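Local coordinates for aminoacyl-tRNA synthetase (Cryptosporidium parvum, PDB 5F9Z), which probably charges the proline tRNA with its amino acid in an ATP-dependent reaction, as a prolyl-tRNA synthetase held here with halofuginone and an ATP analogue, at residues W59-S64 against E200-T205; V282-H287 against K291-P296; V304-I309 against N324-I329; K320-E325 against F363-R368. All coordinates share one frame; numbering follows the deposited sequence.

Interaction 1: residues W59-S64 against E200-T205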
loop_
_atom_site.group_PDB
_atom_site.type_symbol
_atom_site.label_atom_id
_atom_site.label_comp_id
_atom_site.label_asym_id
_atom_site.label_seq_id
_atom_site.Cartn_x
_atom_site.Cartn_y
_atom_site.Cartn_z
ATOM N N TRP A 59 -3.557 -7.631 4.999
ATOM C CA TRP A 59 -2.194 -7.414 5.471
ATOM C C TRP A 59 -1.451 -8.733 5.630
ATOM O O TRP A 59 -0.255 -8.820 5.322
ATOM C CB TRP A 59 -2.199 -6.641 6.788
ATOM C CG TRP A 59 -0.820 -6.408 7.319
ATOM C CD1 TRP A 59 -0.264 -6.968 8.433
ATOM C CD2 TRP A 59 0.189 -5.573 6.741
ATOM N NE1 TRP A 59 1.026 -6.522 8.591
ATOM C CE2 TRP A 59 1.329 -5.665 7.565
ATOM C CE3 TRP A 59 0.238 -4.751 5.611
ATOM C CZ2 TRP A 59 2.503 -4.965 7.294
ATOM C CZ3 TRP A 59 1.404 -4.059 5.343
ATOM C CH2 TRP A 59 2.521 -4.170 6.181
ATOM N N GLU A 60 -2.140 -9.772 6.112
ATOM C CA GLU A 60 -1.522 -11.090 6.201
ATOM C C GLU A 60 -1.136 -11.609 4.824
ATOM O O GLU A 60 -0.117 -12.293 4.673
ATOM C CB GLU A 60 -2.465 -12.071 6.898
ATOM C CG GLU A 60 -2.620 -11.827 8.384
ATOM C CD GLU A 60 -3.505 -12.860 9.054
ATOM O OE1 GLU A 60 -4.568 -13.195 8.489
ATOM O OE2 GLU A 60 -3.130 -13.345 10.142
ATOM N N THR A 61 -1.942 -11.298 3.806
ATOM C CA THR A 61 -1.595 -11.681 2.442
ATOM C C THR A 61 -0.407 -10.870 1.937
ATOM O O THR A 61 0.525 -11.421 1.340
ATOM C CB THR A 61 -2.802 -11.502 1.521
ATOM O OG1 THR A 61 -3.916 -12.231 2.049
ATOM C CG2 THR A 61 -2.488 -12.010 0.123
ATOM N N ILE A 62 -0.427 -9.556 2.170
ATOM C CA ILE A 62 0.721 -8.718 1.831
ATOM C C ILE A 62 1.965 -9.206 2.560
ATOM O O ILE A 62 3.053 -9.294 1.977
ATOM C CB ILE A 62 0.422 -7.242 2.153
ATOM C CG1 ILE A 62 -0.662 -6.693 1.224
ATOM C CG2 ILE A 62 1.690 -6.403 2.053
ATOM C CD1 ILE A 62 -1.100 -5.285 1.566
ATOM N N GLN A 63 1.820 -9.541 3.844
ATOM C CA GLN A 63 2.958 -10.037 4.611
ATOM C C GLN A 63 3.442 -11.380 4.080
ATOM O O GLN A 63 4.650 -11.595 3.938
ATOM C CB GLN A 63 2.587 -10.144 6.090
ATOM C CG GLN A 63 3.685 -10.724 6.963
ATOM C CD GLN A 63 3.355 -10.652 8.440
ATOM O OE1 GLN A 63 2.367 -10.033 8.838
ATOM N NE2 GLN A 63 4.184 -11.287 9.264
ATOM N N SER A 64 2.515 -12.290 3.772
ATOM C CA SER A 64 2.907 -13.611 3.288
ATOM C C SER A 64 3.626 -13.526 1.948
ATOM O O SER A 64 4.647 -14.192 1.739
ATOM C CB SER A 64 1.677 -14.512 3.175
ATOM O OG SER A 64 1.984 -15.703 2.475
ATOM N N GLU A 200 1.288 -3.436 -7.588
ATOM C CA GLU A 200 0.725 -3.636 -8.918
ATOM C C GLU A 200 0.286 -5.078 -9.162
ATOM O O GLU A 200 -0.804 -5.313 -9.690
ATOM C CB GLU A 200 1.732 -3.197 -9.986
ATOM C CG GLU A 200 2.096 -1.721 -9.911
ATOM C CD GLU A 200 2.529 -1.154 -11.248
ATOM O OE1 GLU A 200 2.948 0.023 -11.288
ATOM O OE2 GLU A 200 2.446 -1.879 -12.260
ATOM N N ASP A 201 1.116 -6.055 -8.791
ATOM C CA ASP A 201 0.766 -7.446 -9.056
ATOM C C ASP A 201 -0.225 -7.986 -8.032
ATOM O O ASP A 201 -1.128 -8.754 -8.384
ATOM C CB ASP A 201 2.024 -8.315 -9.086
ATOM C CG ASP A 201 2.964 -7.940 -10.213
ATOM O OD1 ASP A 201 2.473 -7.600 -11.310
ATOM O OD2 ASP A 201 4.194 -7.983 -10.002
ATOM N N LEU A 202 -0.078 -7.598 -6.766
ATOM C CA LEU A 202 -0.932 -8.126 -5.709
ATOM C C LEU A 202 -2.134 -7.225 -5.437
ATOM O O LEU A 202 -3.272 -7.703 -5.382
ATOM C CB LEU A 202 -0.116 -8.324 -4.427
ATOM C CG LEU A 202 -0.798 -9.061 -3.273
ATOM C CD1 LEU A 202 -0.984 -10.534 -3.610
ATOM C CD2 LEU A 202 -0.008 -8.895 -1.983
ATOM N N LEU A 203 -1.903 -5.924 -5.271
ATOM C CA LEU A 203 -2.962 -4.983 -4.936
ATOM C C LEU A 203 -3.576 -4.308 -6.157
ATOM O O LEU A 203 -4.511 -3.515 -5.998
ATOM C CB LEU A 203 -2.428 -3.914 -3.976
ATOM C CG LEU A 203 -1.773 -4.428 -2.693
ATOM C CD1 LEU A 203 -1.262 -3.269 -1.856
ATOM C CD2 LEU A 203 -2.742 -5.283 -1.895
ATOM N N ALA A 204 -3.074 -4.599 -7.360
ATOM C CA ALA A 204 -3.584 -4.008 -8.601
ATOM C C ALA A 204 -3.558 -2.483 -8.551
ATOM O O ALA A 204 -4.369 -1.810 -9.193
ATOM C CB ALA A 204 -4.994 -4.515 -8.918
ATOM N N THR A 205 -2.616 -1.924 -7.792
ATOM C CA THR A 205 -2.524 -0.486 -7.593
ATOM C C THR A 205 -1.315 0.056 -8.337
ATOM O O THR A 205 -0.183 -0.367 -8.054
ATOM C CB THR A 205 -2.427 -0.155 -6.105
ATOM O OG1 THR A 205 -3.541 -0.734 -5.413
ATOM C CG2 THR A 205 -2.433 1.352 -5.895
#
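Thr61, the first residue of 59-64 to touch the other segment, does so lightly: its methyl CG2 lies 4.3 Å from Leu202 CD1, and Thr61 O lies 4.2 Å from Leu202 CD2. Its hydroxyl OG1 is turned back into its own helix, where it is hydrogen-bonded to Phe57 O. Ile62 carries most of the contact on the side of 59-64. Its CG1 sits beside the backbone N (chi1 -68°), which sends the CG1-CD1 arm toward the other segment although the bond from CA to CB runs along the interface. Leu202 CD2 meets the arm where it begins, 3.9 Å from both Ile62 CA and Ile62 CG1, and the two side chains cross obliquely. The arm continues to Leu203, where Ile62 CD1 is 3.8 Å from Leu203 CD2 and 4.0 Å from Leu203 CD1, these side chains crossing at about a right angle. These residues join helix 53-71 to the C-terminal end of helix 181-202, the second of these helices lying within the class II core domain; the nearest CA atoms, those of Ile62 and Leu202, are 7.7 Å apart. The helix ends here, Ala204 being the first residue to leave helical geometry, with positive phi (56°). Ile62 also touches Leu275 of strand 265-276, and both leucines touch Val299.

Interaction 2: residues V282-H287 against K291-P296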
loop_
_atom_site.group_PDB
_atom_site.type_symbol
_atom_site.label_atom_id
_atom_site.label_comp_id
_atom_site.label_asym_id
_atom_site.label_seq_id
_atom_site.Cartn_x
_atom_site.Cartn_y
_atom_site.Cartn_z
ATOM N N VAL A 282 -4.475 2.665 0.280
ATOM C CA VAL A 282 -4.298 3.090 -1.106
ATOM C C VAL A 282 -5.050 2.157 -2.046
ATOM O O VAL A 282 -5.664 2.599 -3.026
ATOM C CB VAL A 282 -2.800 3.160 -1.457
ATOM C CG1 VAL A 282 -2.609 3.654 -2.885
ATOM C CG2 VAL A 282 -2.063 4.055 -0.474
ATOM N N MET A 283 -5.023 0.854 -1.756
ATOM C CA MET A 283 -5.747 -0.106 -2.582
ATOM C C MET A 283 -7.254 0.095 -2.472
ATOM O O MET A 283 -7.974 -0.022 -3.471
ATOM C CB MET A 283 -5.352 -1.530 -2.183
ATOM C CG MET A 283 -6.089 -2.635 -2.923
ATOM S SD MET A 283 -7.608 -3.139 -2.093
ATOM C CE MET A 283 -6.977 -3.574 -0.475
ATOM N N ILE A 284 -7.748 0.399 -1.270
ATOM C CA ILE A 284 -9.179 0.633 -1.082
ATOM C C ILE A 284 -9.625 1.853 -1.878
ATOM O O ILE A 284 -10.623 1.811 -2.609
ATOM C CB ILE A 284 -9.505 0.794 0.414
ATOM C CG1 ILE A 284 -9.243 -0.510 1.167
ATOM C CG2 ILE A 284 -10.947 1.240 0.601
ATOM C CD1 ILE A 284 -9.130 -0.325 2.665
ATOM N N MET A 285 -8.891 2.961 -1.746
ATOM C CA MET A 285 -9.267 4.190 -2.437
ATOM C C MET A 285 -9.179 4.038 -3.948
ATOM O O MET A 285 -9.926 4.695 -4.683
ATOM C CB MET A 285 -8.377 5.343 -1.971
ATOM C CG MET A 285 -8.472 5.645 -0.486
ATOM S SD MET A 285 -7.312 6.925 0.025
ATOM C CE MET A 285 -7.822 7.186 1.721
ATOM N N THR A 286 -8.282 3.177 -4.430
ATOM C CA THR A 286 -8.085 3.033 -5.868
ATOM C C THR A 286 -9.271 2.335 -6.526
ATOM O O THR A 286 -9.776 2.789 -7.559
ATOM C CB THR A 286 -6.792 2.265 -6.144
ATOM O OG1 THR A 286 -5.677 2.982 -5.598
ATOM C CG2 THR A 286 -6.588 2.087 -7.634
ATOM N N HIS A 287 -9.736 1.233 -5.938
ATOM C CA HIS A 287 -10.703 0.364 -6.597
ATOM C C HIS A 287 -12.133 0.536 -6.104
ATOM O O HIS A 287 -13.067 0.236 -6.855
ATOM C CB HIS A 287 -10.297 -1.103 -6.423
ATOM C CG HIS A 287 -8.907 -1.405 -6.890
ATOM N ND1 HIS A 287 -8.502 -1.213 -8.193
ATOM C CD2 HIS A 287 -7.830 -1.891 -6.229
ATOM C CE1 HIS A 287 -7.235 -1.564 -8.313
ATOM N NE2 HIS A 287 -6.803 -1.980 -7.136
ATOM N N LYS A 291 -20.726 1.308 -4.374
ATOM C CA LYS A 291 -21.314 0.157 -3.704
ATOM C C LYS A 291 -20.493 -0.312 -2.513
ATOM O O LYS A 291 -21.008 -1.070 -1.683
ATOM C CB LYS A 291 -21.479 -1.009 -4.683
ATOM C CG LYS A 291 -22.365 -0.706 -5.870
ATOM C CD LYS A 291 -22.493 -1.925 -6.762
ATOM C CE LYS A 291 -23.358 -1.631 -7.967
ATOM N NZ LYS A 291 -23.581 -2.851 -8.784
ATOM N N GLY A 292 -19.238 0.115 -2.414
ATOM C CA GLY A 292 -18.379 -0.297 -1.323
ATOM C C GLY A 292 -17.014 -0.752 -1.792
ATOM O O GLY A 292 -16.470 -0.214 -2.760
ATOM N N LEU A 293 -16.455 -1.749 -1.113
ATOM C CA LEU A 293 -15.136 -2.251 -1.463
ATOM C C LEU A 293 -15.138 -2.900 -2.842
ATOM O O LEU A 293 -16.128 -3.493 -3.278
ATOM C CB LEU A 293 -14.656 -3.273 -0.433
ATOM C CG LEU A 293 -14.144 -2.794 0.922
ATOM C CD1 LEU A 293 -13.825 -3.999 1.782
ATOM C CD2 LEU A 293 -12.913 -1.923 0.750
ATOM N N VAL A 294 -14.008 -2.771 -3.528
ATOM C CA VAL A 294 -13.682 -3.576 -4.698
ATOM C C VAL A 294 -12.283 -4.118 -4.451
ATOM O O VAL A 294 -11.308 -3.359 -4.466
ATOM C CB VAL A 294 -13.741 -2.779 -6.008
ATOM C CG1 VAL A 294 -13.227 -3.626 -7.159
ATOM C CG2 VAL A 294 -15.164 -2.314 -6.283
ATOM N N LEU A 295 -12.185 -5.414 -4.203
ATOM C CA LEU A 295 -10.894 -5.948 -3.817
ATOM C C LEU A 295 -10.287 -6.771 -4.944
ATOM O O LEU A 295 -11.009 -7.494 -5.641
ATOM C CB LEU A 295 -11.020 -6.822 -2.564
ATOM C CG LEU A 295 -11.606 -6.116 -1.340
ATOM C CD1 LEU A 295 -11.836 -7.098 -0.206
ATOM C CD2 LEU A 295 -10.698 -4.981 -0.892
ATOM N N PRO A 296 -8.979 -6.668 -5.159
ATOM C CA PRO A 296 -8.311 -7.567 -6.098
ATOM C C PRO A 296 -8.459 -9.006 -5.645
ATOM O O PRO A 296 -8.381 -9.295 -4.442
ATOM C CB PRO A 296 -6.844 -7.111 -6.043
ATOM C CG PRO A 296 -6.901 -5.705 -5.551
ATOM C CD PRO A 296 -8.062 -5.659 -4.606
HETATM O O HOH W 1 -11.992 -1.201 -2.596
#
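The backbone of 291-296 runs past the end of helix 278-287 and draws closest at His287 and Val294, whose CA atoms are 5.3 Å apart. At that point Val294 O lies 3.2 Å from His287 CB, and the valine's own CB sits equally near to His287 O, so main chain and side-chain roots meet in both directions. The imidazole turns toward Pro296, with His287 CD2 4.0 Å from Pro296 CG; the two side chains cross at about a right angle, the proline approaching the imidazole obliquely. Thr286 CG2 covers one face of the imidazole near its rim, and Met283 CG lies at its edge in the ring plane. The methionine chain leaves with CG anti to the backbone N (chi1 177°) and then bends twice, which places Met283 SD 3.6 Å from Pro296 CD and also against Leu295 CD2. The next residue, Ile284, packs its CG2 on Leu293 CD2 at 3.7 Å. One water lies between the segments: it accepts from Val294 N at 2.7 Å and gives a weak bond to Ile284 O at 3.3 Å. His287 NE2 is hydrogen-bonded to Leu203 O, outside these segments. No direct hydrogen bond joins the two segments, so across them the contact is largely apolar, with the water accepting from the buried Val294 N.

Interaction 3: residues V304-I309 against N324-I329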
loop_
_atom_site.group_PDB
_atom_site.type_symbol
_atom_site.label_atom_id
_atom_site.label_comp_id
_atom_site.label_asym_id
_atom_site.label_seq_id
_atom_site.Cartn_x
_atom_site.Cartn_y
_atom_site.Cartn_z
ATOM N N VAL A 304 -15.225 -15.828 -3.923
ATOM C CA VAL A 304 -16.529 -16.233 -4.430
ATOM C C VAL A 304 -17.447 -16.497 -3.247
ATOM O O VAL A 304 -17.095 -17.258 -2.340
ATOM C CB VAL A 304 -16.439 -17.484 -5.323
ATOM C CG1 VAL A 304 -17.829 -17.924 -5.755
ATOM C CG2 VAL A 304 -15.557 -17.219 -6.535
ATOM N N ILE A 305 -18.621 -15.871 -3.254
ATOM C CA ILE A 305 -19.666 -16.147 -2.278
ATOM C C ILE A 305 -20.800 -16.863 -2.999
ATOM O O ILE A 305 -21.274 -16.400 -4.044
ATOM C CB ILE A 305 -20.150 -14.861 -1.576
ATOM C CG1 ILE A 305 -21.203 -15.192 -0.516
ATOM C CG2 ILE A 305 -20.668 -13.830 -2.575
ATOM C CD1 ILE A 305 -20.649 -15.952 0.668
ATOM N N ILE A 306 -21.203 -18.011 -2.468
ATOM C CA ILE A 306 -22.255 -18.825 -3.065
ATOM C C ILE A 306 -23.551 -18.500 -2.336
ATOM O O ILE A 306 -23.706 -18.811 -1.150
ATOM C CB ILE A 306 -21.927 -20.322 -2.990
ATOM C CG1 ILE A 306 -20.600 -20.610 -3.697
ATOM C CG2 ILE A 306 -23.048 -21.143 -3.610
ATOM C CD1 ILE A 306 -20.209 -22.073 -3.685
ATOM N N ILE A 307 -24.483 -17.869 -3.043
ATOM C CA ILE A 307 -25.740 -17.432 -2.445
ATOM C C ILE A 307 -26.888 -18.225 -3.057
ATOM O O ILE A 307 -27.357 -17.891 -4.156
ATOM C CB ILE A 307 -25.946 -15.921 -2.632
ATOM C CG1 ILE A 307 -24.749 -15.150 -2.073
ATOM C CG2 ILE A 307 -27.232 -15.472 -1.959
ATOM C CD1 ILE A 307 -24.839 -13.653 -2.269
ATOM N N PRO A 308 -27.363 -19.281 -2.399
ATOM C CA PRO A 308 -28.529 -20.003 -2.920
ATOM C C PRO A 308 -29.793 -19.171 -2.776
ATOM O O PRO A 308 -30.007 -18.500 -1.763
ATOM C CB PRO A 308 -28.582 -21.265 -2.052
ATOM C CG PRO A 308 -27.905 -20.869 -0.781
ATOM C CD PRO A 308 -26.826 -19.901 -1.175
ATOM N N ILE A 309 -30.631 -19.214 -3.810
ATOM C CA ILE A 309 -31.886 -18.471 -3.808
ATOM C C ILE A 309 -32.846 -19.129 -2.828
ATOM O O ILE A 309 -33.554 -20.082 -3.175
ATOM C CB ILE A 309 -32.498 -18.395 -5.217
ATOM C CG1 ILE A 309 -31.472 -17.854 -6.212
ATOM C CG2 ILE A 309 -33.742 -17.520 -5.209
ATOM C CD1 ILE A 309 -30.902 -16.517 -5.819
ATOM N N ASN A 324 -22.413 -27.353 -2.257
ATOM C CA ASN A 324 -21.243 -28.066 -1.753
ATOM C C ASN A 324 -20.361 -28.552 -2.897
ATOM O O ASN A 324 -19.129 -28.532 -2.789
ATOM C CB ASN A 324 -21.673 -29.239 -0.873
ATOM C CG ASN A 324 -22.257 -28.791 0.452
ATOM O OD1 ASN A 324 -22.045 -27.659 0.887
ATOM N ND2 ASN A 324 -22.993 -29.684 1.105
ATOM N N GLU A 325 -20.971 -28.993 -3.999
ATOM C CA GLU A 325 -20.192 -29.420 -5.156
ATOM C C GLU A 325 -19.418 -28.251 -5.752
ATOM O O GLU A 325 -18.227 -28.371 -6.058
ATOM C CB GLU A 325 -21.109 -30.052 -6.204
ATOM C CG GLU A 325 -20.417 -30.358 -7.524
ATOM C CD GLU A 325 -21.334 -31.030 -8.525
ATOM O OE1 GLU A 325 -20.836 -31.833 -9.342
ATOM O OE2 GLU A 325 -22.553 -30.759 -8.493
ATOM N N VAL A 326 -20.081 -27.104 -5.916
ATOM C CA VAL A 326 -19.405 -25.918 -6.435
ATOM C C VAL A 326 -18.318 -25.460 -5.471
ATOM O O VAL A 326 -17.210 -25.098 -5.887
ATOM C CB VAL A 326 -20.427 -24.799 -6.714
ATOM C CG1 VAL A 326 -19.716 -23.506 -7.078
ATOM C CG2 VAL A 326 -21.379 -25.215 -7.823
ATOM N N GLU A 327 -18.613 -25.473 -4.168
ATOM C CA GLU A 327 -17.614 -25.080 -3.179
ATOM C C GLU A 327 -16.426 -26.035 -3.185
ATOM O O GLU A 327 -15.277 -25.611 -3.010
ATOM C CB GLU A 327 -18.246 -25.022 -1.789
ATOM C CG GLU A 327 -17.300 -24.550 -0.696
ATOM C CD GLU A 327 -17.912 -24.643 0.688
ATOM O OE1 GLU A 327 -18.795 -25.502 0.893
ATOM O OE2 GLU A 327 -17.513 -23.853 1.570
ATOM N N CYS A 328 -16.684 -27.330 -3.386
ATOM C CA CYS A 328 -15.596 -28.301 -3.442
ATOM C C CYS A 328 -14.733 -28.091 -4.679
ATOM O O CYS A 328 -13.503 -28.205 -4.611
ATOM C CB CYS A 328 -16.158 -29.722 -3.413
ATOM S SG CYS A 328 -14.913 -31.020 -3.580
ATOM N N ILE A 329 -15.359 -27.785 -5.818
ATOM C CA ILE A 329 -14.602 -27.536 -7.040
ATOM C C ILE A 329 -13.739 -26.289 -6.891
ATOM O O ILE A 329 -12.575 -26.268 -7.310
ATOM C CB ILE A 329 -15.558 -27.425 -8.242
ATOM C CG1 ILE A 329 -16.236 -28.770 -8.511
ATOM C CG2 ILE A 329 -14.816 -26.942 -9.479
ATOM C CD1 ILE A 329 -17.269 -28.719 -9.612
#
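Ile306 CD1 is the single strand atom that reaches helix 317-332 within 324-329, and it rests against Val326 CG1 and, next to it, Glu327 N and CB. It lies 3.7 Å from Val326 CG1 and 3.8 Å from Glu327 N, with Glu327 CB at 4.0 Å completing the seat. The methyl therefore meets a valine branch together with the peptide backbone and the root of a glutamate. Ile306 has CG1 beside the backbone N (chi1 -58°) and an extended second torsion (chi2 -179°), and this extended arm carries CD1 to the helix; the CA atoms of Ile306 and Glu327 are 7.8 Å apart. Val326 CG1, anti to its own N, is the branch facing the strand.

Further out, Val337 touches the side chains of both Ile306 and Glu327, and Phe363 of strand 361-365 packs on Val326. The strand is held in place by its sheet neighbours: Ile306 bonds through its backbone to Lys338, and Ile305 to Leu361 and Phe363. These elements form the beta-alpha-beta unit of strand 304-308, helix 317-332 and strand 337-339 in the anticodon-binding domain. No polar bond crosses between the two segments; across them the contact is apolar.

Interaction 4: residues K320-E325 against F363-R368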
loop_
_atom_site.group_PDB
_atom_site.type_symbol
_atom_site.label_atom_id
_atom_site.label_comp_id
_atom_site.label_asym_id
_atom_site.label_seq_id
_atom_site.Cartn_x
_atom_site.Cartn_y
_atom_site.Cartn_z
ATOM N N LYS A 320 -28.392 -27.697 -1.465
ATOM C CA LYS A 320 -27.172 -27.754 -0.668
ATOM C C LYS A 320 -26.121 -28.638 -1.323
ATOM O O LYS A 320 -24.918 -28.389 -1.170
ATOM C CB LYS A 320 -27.483 -28.263 0.741
ATOM N N LYS A 321 -26.551 -29.664 -2.056
ATOM C CA LYS A 321 -25.608 -30.559 -2.716
ATOM C C LYS A 321 -24.903 -29.863 -3.875
ATOM O O LYS A 321 -23.714 -30.096 -4.116
ATOM C CB LYS A 321 -26.340 -31.813 -3.193
ATOM C CG LYS A 321 -25.452 -32.907 -3.748
ATOM C CD LYS A 321 -26.276 -34.155 -4.021
ATOM C CE LYS A 321 -25.556 -35.110 -4.949
ATOM N NZ LYS A 321 -26.489 -35.655 -5.975
ATOM N N ILE A 322 -25.621 -29.002 -4.601
ATOM C CA ILE A 322 -25.000 -28.253 -5.688
ATOM C C ILE A 322 -24.025 -27.220 -5.136
ATOM O O ILE A 322 -22.922 -27.044 -5.665
ATOM C CB ILE A 322 -26.078 -27.603 -6.575
ATOM C CG1 ILE A 322 -26.803 -28.670 -7.397
ATOM C CG2 ILE A 322 -25.466 -26.552 -7.489
ATOM C CD1 ILE A 322 -25.895 -29.432 -8.339
ATOM N N CYS A 323 -24.412 -26.527 -4.062
ATOM C CA CYS A 323 -23.522 -25.537 -3.462
ATOM C C CYS A 323 -22.266 -26.192 -2.901
ATOM O O CYS A 323 -21.161 -25.654 -3.045
ATOM C CB CYS A 323 -24.259 -24.762 -2.370
ATOM S SG CYS A 323 -25.679 -23.814 -2.959
ATOM N N ASN A 324 -22.413 -27.353 -2.257
ATOM C CA ASN A 324 -21.243 -28.066 -1.753
ATOM C C ASN A 324 -20.361 -28.552 -2.897
ATOM O O ASN A 324 -19.129 -28.532 -2.789
ATOM C CB ASN A 324 -21.673 -29.239 -0.873
ATOM C CG ASN A 324 -22.257 -28.791 0.452
ATOM O OD1 ASN A 324 -22.045 -27.659 0.887
ATOM N ND2 ASN A 324 -22.993 -29.684 1.105
ATOM N N GLU A 325 -20.971 -28.993 -3.999
ATOM C CA GLU A 325 -20.192 -29.420 -5.156
ATOM C C GLU A 325 -19.418 -28.251 -5.752
ATOM O O GLU A 325 -18.227 -28.371 -6.058
ATOM C CB GLU A 325 -21.109 -30.052 -6.204
ATOM C CG GLU A 325 -20.417 -30.358 -7.524
ATOM C CD GLU A 325 -21.334 -31.030 -8.525
ATOM O OE1 GLU A 325 -20.836 -31.833 -9.342
ATOM O OE2 GLU A 325 -22.553 -30.759 -8.493
ATOM N N PHE A 363 -22.216 -16.288 -6.636
ATOM C CA PHE A 363 -22.908 -17.355 -7.344
ATOM C C PHE A 363 -24.348 -17.401 -6.857
ATOM O O PHE A 363 -24.597 -17.615 -5.666
ATOM C CB PHE A 363 -22.228 -18.708 -7.122
ATOM C CG PHE A 363 -20.893 -18.848 -7.805
ATOM C CD1 PHE A 363 -20.376 -17.826 -8.584
ATOM C CD2 PHE A 363 -20.162 -20.018 -7.676
ATOM C CE1 PHE A 363 -19.150 -17.964 -9.209
ATOM C CE2 PHE A 363 -18.940 -20.163 -8.301
ATOM C CZ PHE A 363 -18.433 -19.135 -9.067
ATOM N N GLU A 364 -25.288 -17.193 -7.771
ATOM C CA GLU A 364 -26.709 -17.306 -7.476
ATOM C C GLU A 364 -27.176 -18.693 -7.902
ATOM O O GLU A 364 -27.102 -19.039 -9.086
ATOM C CB GLU A 364 -27.502 -16.214 -8.192
ATOM C CG GLU A 364 -27.030 -14.808 -7.860
ATOM C CD GLU A 364 -27.777 -13.740 -8.633
ATOM O OE1 GLU A 364 -28.652 -14.095 -9.450
ATOM O OE2 GLU A 364 -27.486 -12.543 -8.422
ATOM N N VAL A 365 -27.640 -19.484 -6.940
ATOM C CA VAL A 365 -28.014 -20.876 -7.171
ATOM C C VAL A 365 -29.496 -21.009 -6.846
ATOM O O VAL A 365 -29.879 -21.127 -5.676
ATOM C CB VAL A 365 -27.171 -21.847 -6.337
ATOM C CG1 VAL A 365 -27.580 -23.284 -6.625
ATOM C CG2 VAL A 365 -25.691 -21.641 -6.624
ATOM N N GLY A 366 -30.334 -20.993 -7.880
ATOM C CA GLY A 366 -31.754 -21.185 -7.718
ATOM C C GLY A 366 -32.232 -22.435 -8.427
ATOM O O GLY A 366 -31.434 -23.226 -8.938
ATOM N N PRO A 367 -33.553 -22.645 -8.451
ATOM C CA PRO A 367 -34.098 -23.815 -9.166
ATOM C C PRO A 367 -33.586 -23.963 -10.591
ATOM O O PRO A 367 -33.193 -25.065 -10.995
ATOM C CB PRO A 367 -35.613 -23.566 -9.133
ATOM C CG PRO A 367 -35.852 -22.581 -8.026
ATOM C CD PRO A 367 -34.540 -22.026 -7.552
ATOM N N ARG A 368 -33.581 -22.877 -11.368
ATOM C CA ARG A 368 -33.108 -22.956 -12.747
ATOM C C ARG A 368 -31.635 -23.333 -12.813
ATOM O O ARG A 368 -31.213 -24.028 -13.745
ATOM C CB ARG A 368 -33.347 -21.625 -13.461
#
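Val365 directs its CB toward helix 317-332, and following the side chain outward gives the whole contact. Its CB is 4.2 Å from Cys323 SG. From there CG1 continues toward the helix, because it stands anti to the backbone N (chi1 -179°); it ends 4.0 Å from Ile322 CG2 and 4.2 Å from Cys323 SG. One methyl thus meets two consecutive helical residues, through a methyl branch of the isoleucine and the cysteine sulfur.

On the helix, Ile322 offers its short branch: CG2 faces the valine while the CG1-CD1 arm leads away; the isoleucine side chain also touches Arg373 and Ile390. Cys323 SG lies beside its own backbone N (chi1 -62°), and the cysteine side chain also packs on Ile306 and Pro308. The CA atoms of Cys323 and Val365, the nearest pair, are 7.5 Å apart, and all three contacting residues are buried. Beyond the valine the chain turns at Gly366, the N-cap position of helix 367-372, and Val365 O accepts from Gln319 NE2. Such packing of a helix on the central strand of a mixed beta-sheet is characteristic of the alpha/beta anticodon-binding domain of class IIa synthetases.

In the fold
From the N terminus, interaction 1 closes the longest loop, bringing helix 53-71 to the end of helix 181-202. Interaction 2 follows in series as a short closure just after helix 278-287; the two meet directly at Leu203 and His287, so both belong to one packed region of the core. The chain then enters the anticodon-binding domain, where the centres of interactions 3 and 4 lie about 6 Å apart but about 24 to 31 Å from the centres of the first two. Their loops overlap on helix 317-332, sharing Asn324 and Glu325, and cross rather than follow in series. Together they seat that helix on adjacent parallel strands 304-308 and 361-365.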